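Local coordinates for protein glypican-1 (Homo sapiens, PDB 4YWT) that carries heparan sulfate chains at the cell surface, through which it binds alpha-4 (V) collagen and takes part in Schwann cell myelination, at residues N273-G277 with Q435-V441; R59-Q63 with R247-K251. The protein carries 3 engineered substitutions. All coordinates share one frame; numbering follows the deposited sequence.

Contact 1: N273-G277 with Q435-V441; sequences NVLKG and QINNPEV. With CA (calcium ion), chain G.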
loop_
_atom_site.group_PDB
_atom_site.type_symbol
_atom_site.label_atom_id
_atom_site.label_comp_id
_atom_site.label_asym_id
_atom_site.label_seq_id
_atom_site.Cartn_x
_atom_site.Cartn_y
_atom_site.Cartn_z
ATOM N N ASN A 273 0.156 5.375 -26.086
ATOM C CA ASN A 273 -0.708 6.547 -26.162
ATOM C C ASN A 273 -2.159 6.161 -25.918
ATOM O O ASN A 273 -2.891 6.866 -25.211
ATOM C CB ASN A 273 -0.562 7.252 -27.508
ATOM C CG ASN A 273 0.455 8.372 -27.466
ATOM O OD1 ASN A 273 1.142 8.560 -26.462
ATOM N ND2 ASN A 273 0.552 9.129 -28.550
ATOM N N VAL A 274 -2.567 5.030 -26.488
ATOM C CA VAL A 274 -3.922 4.532 -26.273
ATOM C C VAL A 274 -4.196 4.285 -24.791
ATOM O O VAL A 274 -5.175 4.795 -24.244
ATOM C CB VAL A 274 -4.184 3.233 -27.053
ATOM C CG1 VAL A 274 -5.531 2.644 -26.661
ATOM C CG2 VAL A 274 -4.126 3.492 -28.551
ATOM N N LEU A 275 -3.328 3.518 -24.139
ATOM C CA LEU A 275 -3.544 3.180 -22.734
ATOM C C LEU A 275 -3.390 4.391 -21.815
ATOM O O LEU A 275 -4.074 4.489 -20.799
ATOM C CB LEU A 275 -2.599 2.061 -22.293
ATOM C CG LEU A 275 -2.865 0.699 -22.940
ATOM C CD1 LEU A 275 -2.102 -0.402 -22.221
ATOM C CD2 LEU A 275 -4.356 0.394 -22.962
ATOM N N LYS A 276 -2.499 5.314 -22.172
ATOM C CA LYS A 276 -2.373 6.564 -21.427
ATOM C C LYS A 276 -3.656 7.372 -21.544
ATOM O O LYS A 276 -4.038 8.079 -20.614
ATOM C CB LYS A 276 -1.183 7.390 -21.918
ATOM C CG LYS A 276 0.140 7.009 -21.275
ATOM C CD LYS A 276 1.275 7.885 -21.775
ATOM C CE LYS A 276 2.590 7.510 -21.115
ATOM N NZ LYS A 276 3.582 8.619 -21.166
ATOM N N GLY A 277 -4.315 7.264 -22.694
ATOM C CA GLY A 277 -5.616 7.881 -22.869
ATOM C C GLY A 277 -6.664 7.206 -22.002
ATOM O O GLY A 277 -7.463 7.870 -21.341
ATOM N N GLN A 435 -3.891 14.554 -21.557
ATOM C CA GLN A 435 -4.543 13.777 -22.607
ATOM C C GLN A 435 -5.493 14.610 -23.459
ATOM O O GLN A 435 -6.238 14.065 -24.272
ATOM C CB GLN A 435 -5.308 12.598 -22.003
ATOM C CG GLN A 435 -4.484 11.742 -21.064
ATOM C CD GLN A 435 -3.165 11.312 -21.671
ATOM O OE1 GLN A 435 -3.104 10.902 -22.831
ATOM N NE2 GLN A 435 -2.096 11.406 -20.886
ATOM N N ILE A 436 -5.468 15.927 -23.271
ATOM C CA ILE A 436 -6.354 16.815 -24.016
ATOM C C ILE A 436 -6.066 16.727 -25.520
ATOM O O ILE A 436 -6.983 16.784 -26.341
ATOM C CB ILE A 436 -6.228 18.283 -23.516
ATOM C CG1 ILE A 436 -7.173 19.211 -24.286
ATOM C CG2 ILE A 436 -4.787 18.777 -23.593
ATOM C CD1 ILE A 436 -7.077 20.667 -23.864
ATOM N N ASN A 437 -4.791 16.583 -25.867
ATOM C CA ASN A 437 -4.356 16.473 -27.259
ATOM C C ASN A 437 -4.133 15.049 -27.776
ATOM O O ASN A 437 -3.658 14.875 -28.898
ATOM C CB ASN A 437 -3.081 17.289 -27.468
ATOM C CG ASN A 437 -3.350 18.780 -27.489
ATOM O OD1 ASN A 437 -4.472 19.214 -27.748
ATOM N ND2 ASN A 437 -2.318 19.573 -27.223
ATOM N N ASN A 438 -4.440 14.040 -26.962
ATOM C CA ASN A 438 -4.166 12.648 -27.331
ATOM C C ASN A 438 -4.823 12.271 -28.660
ATOM O O ASN A 438 -6.047 12.295 -28.786
ATOM C CB ASN A 438 -4.642 11.705 -26.219
ATOM C CG ASN A 438 -4.130 10.279 -26.386
ATOM O OD1 ASN A 438 -4.122 9.726 -27.485
ATOM N ND2 ASN A 438 -3.706 9.676 -25.281
ATOM N N PRO A 439 -3.998 11.915 -29.657
ATOM C CA PRO A 439 -4.456 11.626 -31.023
ATOM C C PRO A 439 -5.292 10.353 -31.126
ATOM O O PRO A 439 -6.225 10.292 -31.925
ATOM C CB PRO A 439 -3.147 11.477 -31.805
ATOM C CG PRO A 439 -2.150 11.041 -30.785
ATOM C CD PRO A 439 -2.541 11.747 -29.516
ATOM N N GLU A 440 -4.939 9.344 -30.339
ATOM C CA GLU A 440 -5.625 8.059 -30.391
ATOM C C GLU A 440 -6.932 8.047 -29.604
ATOM O O GLU A 440 -7.932 7.489 -30.053
ATOM C CB GLU A 440 -4.697 6.954 -29.889
ATOM C CG GLU A 440 -3.313 6.983 -30.529
ATOM C CD GLU A 440 -3.353 7.149 -32.043
ATOM O OE1 GLU A 440 -4.272 6.606 -32.692
ATOM O OE2 GLU A 440 -2.457 7.829 -32.586
ATOM N N VAL A 441 -6.913 8.658 -28.425
ATOM C CA VAL A 441 -8.087 8.687 -27.563
ATOM C C VAL A 441 -8.515 10.124 -27.309
ATOM O O VAL A 441 -7.688 10.970 -26.970
ATOM C CB VAL A 441 -7.821 8.001 -26.208
ATOM C CG1 VAL A 441 -9.128 7.770 -25.462
ATOM C CG2 VAL A 441 -7.073 6.695 -26.407
HETATM CA CA CA G . -8.768 16.094 -27.757
HETATM O O HOH W 1 -8.145 14.141 -26.525
HETATM O O HOH W 2 -8.251 18.228 -28.701
HETATM O O HOH W 3 -10.223 15.820 -25.883
#

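Contact 2: R59-Q63 with R247-K251; sequences RICPQ and RAVMK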
loop_
_atom_site.group_PDB
_atom_site.type_symbol
_atom_site.label_atom_id
_atom_site.label_comp_id
_atom_site.label_asym_id
_atom_site.label_seq_id
_atom_site.Cartn_x
_atom_site.Cartn_y
_atom_site.Cartn_z
ATOM N N ARG A 59 -17.995 1.360 -37.904
ATOM C CA ARG A 59 -18.146 2.456 -36.955
ATOM C C ARG A 59 -16.813 2.887 -36.350
ATOM O O ARG A 59 -16.596 4.069 -36.088
ATOM C CB ARG A 59 -19.134 2.070 -35.852
ATOM C CG ARG A 59 -20.553 1.837 -36.359
ATOM C CD ARG A 59 -21.249 3.145 -36.738
ATOM N NE ARG A 59 -21.512 3.999 -35.580
ATOM C CZ ARG A 59 -21.981 5.240 -35.655
ATOM N NH1 ARG A 59 -22.246 5.785 -36.835
ATOM N NH2 ARG A 59 -22.191 5.940 -34.548
ATOM N N ILE A 60 -15.926 1.921 -36.124
ATOM C CA ILE A 60 -14.676 2.180 -35.413
ATOM C C ILE A 60 -13.453 2.161 -36.327
ATOM O O ILE A 60 -12.783 3.181 -36.495
ATOM C CB ILE A 60 -14.458 1.162 -34.275
ATOM C CG1 ILE A 60 -15.653 1.164 -33.321
ATOM C CG2 ILE A 60 -13.172 1.470 -33.522
ATOM C CD1 ILE A 60 -15.795 -0.107 -32.517
ATOM N N CYS A 61 -13.155 0.995 -36.894
ATOM C CA CYS A 61 -12.017 0.845 -37.796
ATOM C C CYS A 61 -12.112 1.824 -38.960
ATOM O O CYS A 61 -13.207 2.087 -39.458
ATOM C CB CYS A 61 -11.928 -0.590 -38.321
ATOM S SG CYS A 61 -11.729 -1.849 -37.041
ATOM N N PRO A 62 -10.962 2.372 -39.387
ATOM C CA PRO A 62 -10.920 3.307 -40.516
ATOM C C PRO A 62 -11.592 2.709 -41.741
ATOM O O PRO A 62 -11.326 1.556 -42.078
ATOM C CB PRO A 62 -9.422 3.510 -40.753
ATOM C CG PRO A 62 -8.797 3.234 -39.434
ATOM C CD PRO A 62 -9.626 2.149 -38.808
ATOM N N GLN A 63 -12.466 3.474 -42.386
ATOM C CA GLN A 63 -13.260 2.928 -43.473
ATOM C C GLN A 63 -12.400 2.650 -44.700
ATOM O O GLN A 63 -11.713 3.527 -45.221
ATOM C CB GLN A 63 -14.416 3.868 -43.813
ATOM C CG GLN A 63 -15.633 3.643 -42.924
ATOM C CD GLN A 63 -16.533 4.856 -42.818
ATOM O OE1 GLN A 63 -16.322 5.863 -43.493
ATOM N NE2 GLN A 63 -17.547 4.765 -41.964
ATOM N N ARG A 247 -13.417 2.079 -27.975
ATOM C CA ARG A 247 -13.207 2.260 -29.408
ATOM C C ARG A 247 -11.724 2.338 -29.756
ATOM O O ARG A 247 -11.279 1.755 -30.746
ATOM C CB ARG A 247 -13.916 3.520 -29.907
ATOM C CG ARG A 247 -15.433 3.451 -29.871
ATOM C CD ARG A 247 -16.058 4.704 -30.474
ATOM N NE ARG A 247 -15.502 5.931 -29.910
ATOM C CZ ARG A 247 -14.634 6.717 -30.541
ATOM N NH1 ARG A 247 -14.217 6.401 -31.758
ATOM N NH2 ARG A 247 -14.178 7.814 -29.954
ATOM N N ALA A 248 -10.964 3.066 -28.941
ATOM C CA ALA A 248 -9.533 3.227 -29.183
ATOM C C ALA A 248 -8.786 1.902 -29.047
ATOM O O ALA A 248 -7.803 1.658 -29.747
ATOM C CB ALA A 248 -8.953 4.258 -28.238
ATOM N N VAL A 249 -9.260 1.053 -28.141
ATOM C CA VAL A 249 -8.657 -0.255 -27.920
ATOM C C VAL A 249 -9.021 -1.198 -29.060
ATOM O O VAL A 249 -8.183 -1.973 -29.522
ATOM C CB VAL A 249 -9.095 -0.859 -26.568
ATOM C CG1 VAL A 249 -8.778 -2.345 -26.506
ATOM C CG2 VAL A 249 -8.418 -0.124 -25.425
ATOM N N MET A 250 -10.268 -1.123 -29.518
ATOM C CA MET A 250 -10.680 -1.887 -30.691
ATOM C C MET A 250 -9.822 -1.510 -31.894
ATOM O O MET A 250 -9.365 -2.376 -32.639
ATOM C CB MET A 250 -12.159 -1.657 -31.007
ATOM C CG MET A 250 -12.577 -2.184 -32.372
ATOM S SD MET A 250 -12.152 -3.922 -32.601
ATOM C CE MET A 250 -12.415 -4.114 -34.361
ATOM N N LYS A 251 -9.600 -0.211 -32.068
ATOM C CA LYS A 251 -8.756 0.283 -33.148
ATOM C C LYS A 251 -7.322 -0.205 -32.978
ATOM O O LYS A 251 -6.647 -0.547 -33.949
ATOM C CB LYS A 251 -8.794 1.811 -33.198
ATOM C CG LYS A 251 -8.025 2.420 -34.361
ATOM C CD LYS A 251 -8.586 3.784 -34.736
ATOM C CE LYS A 251 -7.899 4.349 -35.970
ATOM N NZ LYS A 251 -6.488 4.742 -35.698
#

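Contact 1: N273-G277 with Q435-V441
The carboxamide of Asn438 meets the helix backbone at Asn273: its ND2 donates to Asn273 O over 2.9 Å with an N-H...O angle of 172°. The acceptor lies almost in the amide plane of Asn438, whereas the donor stands above the carbonyl plane of Asn273. That carbonyl also takes the regular helical bond from Gly277 N, and the two donors reach it from opposite faces. With CG anti to the backbone N (chi1 -168°), the Asn438 amide extends toward the helix, where ND2 also lies 3.6 Å from Gly277 CA. Val441 packs beside it, its CG2 3.4 Å from Val274 O and its CB 4.0 Å from Gly277 CA; Gly277 has no side chain to stand between them. Nearer the start of 273-277, Val274 CG2 packs on Glu440 CB at 3.8 Å, the two side chains crossing at about a right angle. Asn438, the last residue of a type I beta turn that begins at Gln435, opens an Asx turn, its OD1 accepting from Glu440 N, and a further, straighter bond (170°) from Val441 N extends this to an Asx motif. ND2 donates to Asn273 O and, over 2.8 Å, to Gln435 OE1, so with the two bonds to OD1 four hold the buried amide and fix its rotation. Gln435 CD in turn lies against Lys276 O. Farther out, Asn273 OD1 accepts from Met428 N, Lys276 NZ donates to Met428 O, and Glu440 OE2 is bonded to Tyr423 OH. On the side of the turn away from the helix, a calcium ion is bound by Ile436 O at 2.4 Å and three waters, one of which donates to both Gln435 O and Val441 O.

Contact 2: R59-Q63 with R247-K251
Ile60 and Cys61 bring an irregular stretch of chain alongside the helical segment 247-251, with CA atoms 6.2 Å apart for Ile60 and Arg247 and 5.7 Å for Cys61 and Lys251; no hydrogen bond crosses between the segments, so the contact rests on side-chain packing. Ile60 carries most of it. Its CG2, anti to the backbone N, comes within 3.4 Å of Arg247 O, a carbonyl already engaged by Lys251 N in the helix. The other branch turns its CD1 onto Met250 CG at 3.8 Å, while CG1 lies beside the aliphatic Arg247 CG. Met250 bends at chi2 (54°), which carries its methyl CE to Cys61 SG, 3.6 Å away. Pro62 extends the apolar surface, its ring CG meeting Lys251 CE at 3.7 Å, so it is the carbon next to the ammonium group that touches the ring. The guanidinium of Arg247 turns to Glu244 in a salt bridge. Cys61 SG forms a disulfide with Cys255, at the start of helix 255-258 just after helix 243-253, one of those that cross-link the cysteine-rich lobe of glypicans. Glu73 of helix 70-129 accepts from the backbone N atoms of Arg59, Ile60 and Cys61 and touches Met250, while Val249 packs on Ser80 and Leu84 of the same helix and Lys251 O accepts from Trp415 NE1 of strand 414-415.

Overall arrangement
From the N terminus, the chain first passes through 59-63, in the loop between helix 32-39 and helix 70-129, and contact 2 closes when helix 243-253 returns to it after a largely helical excursion of 183 residues. Contact 1 opens only afterwards, on helix 268-278, and closes 157 residues later in the loop ahead of helix 450-471. The two closures therefore follow in series, neither enclosing nor crossing the other. Their centres are 14 Å apart, and Ala248 bridges them: its CB lies 3.6 Å from Val441 CG2. Helix 243-253 thus links the early loop at 59-63 to helix 268-278 and the late, calcium-binding loop.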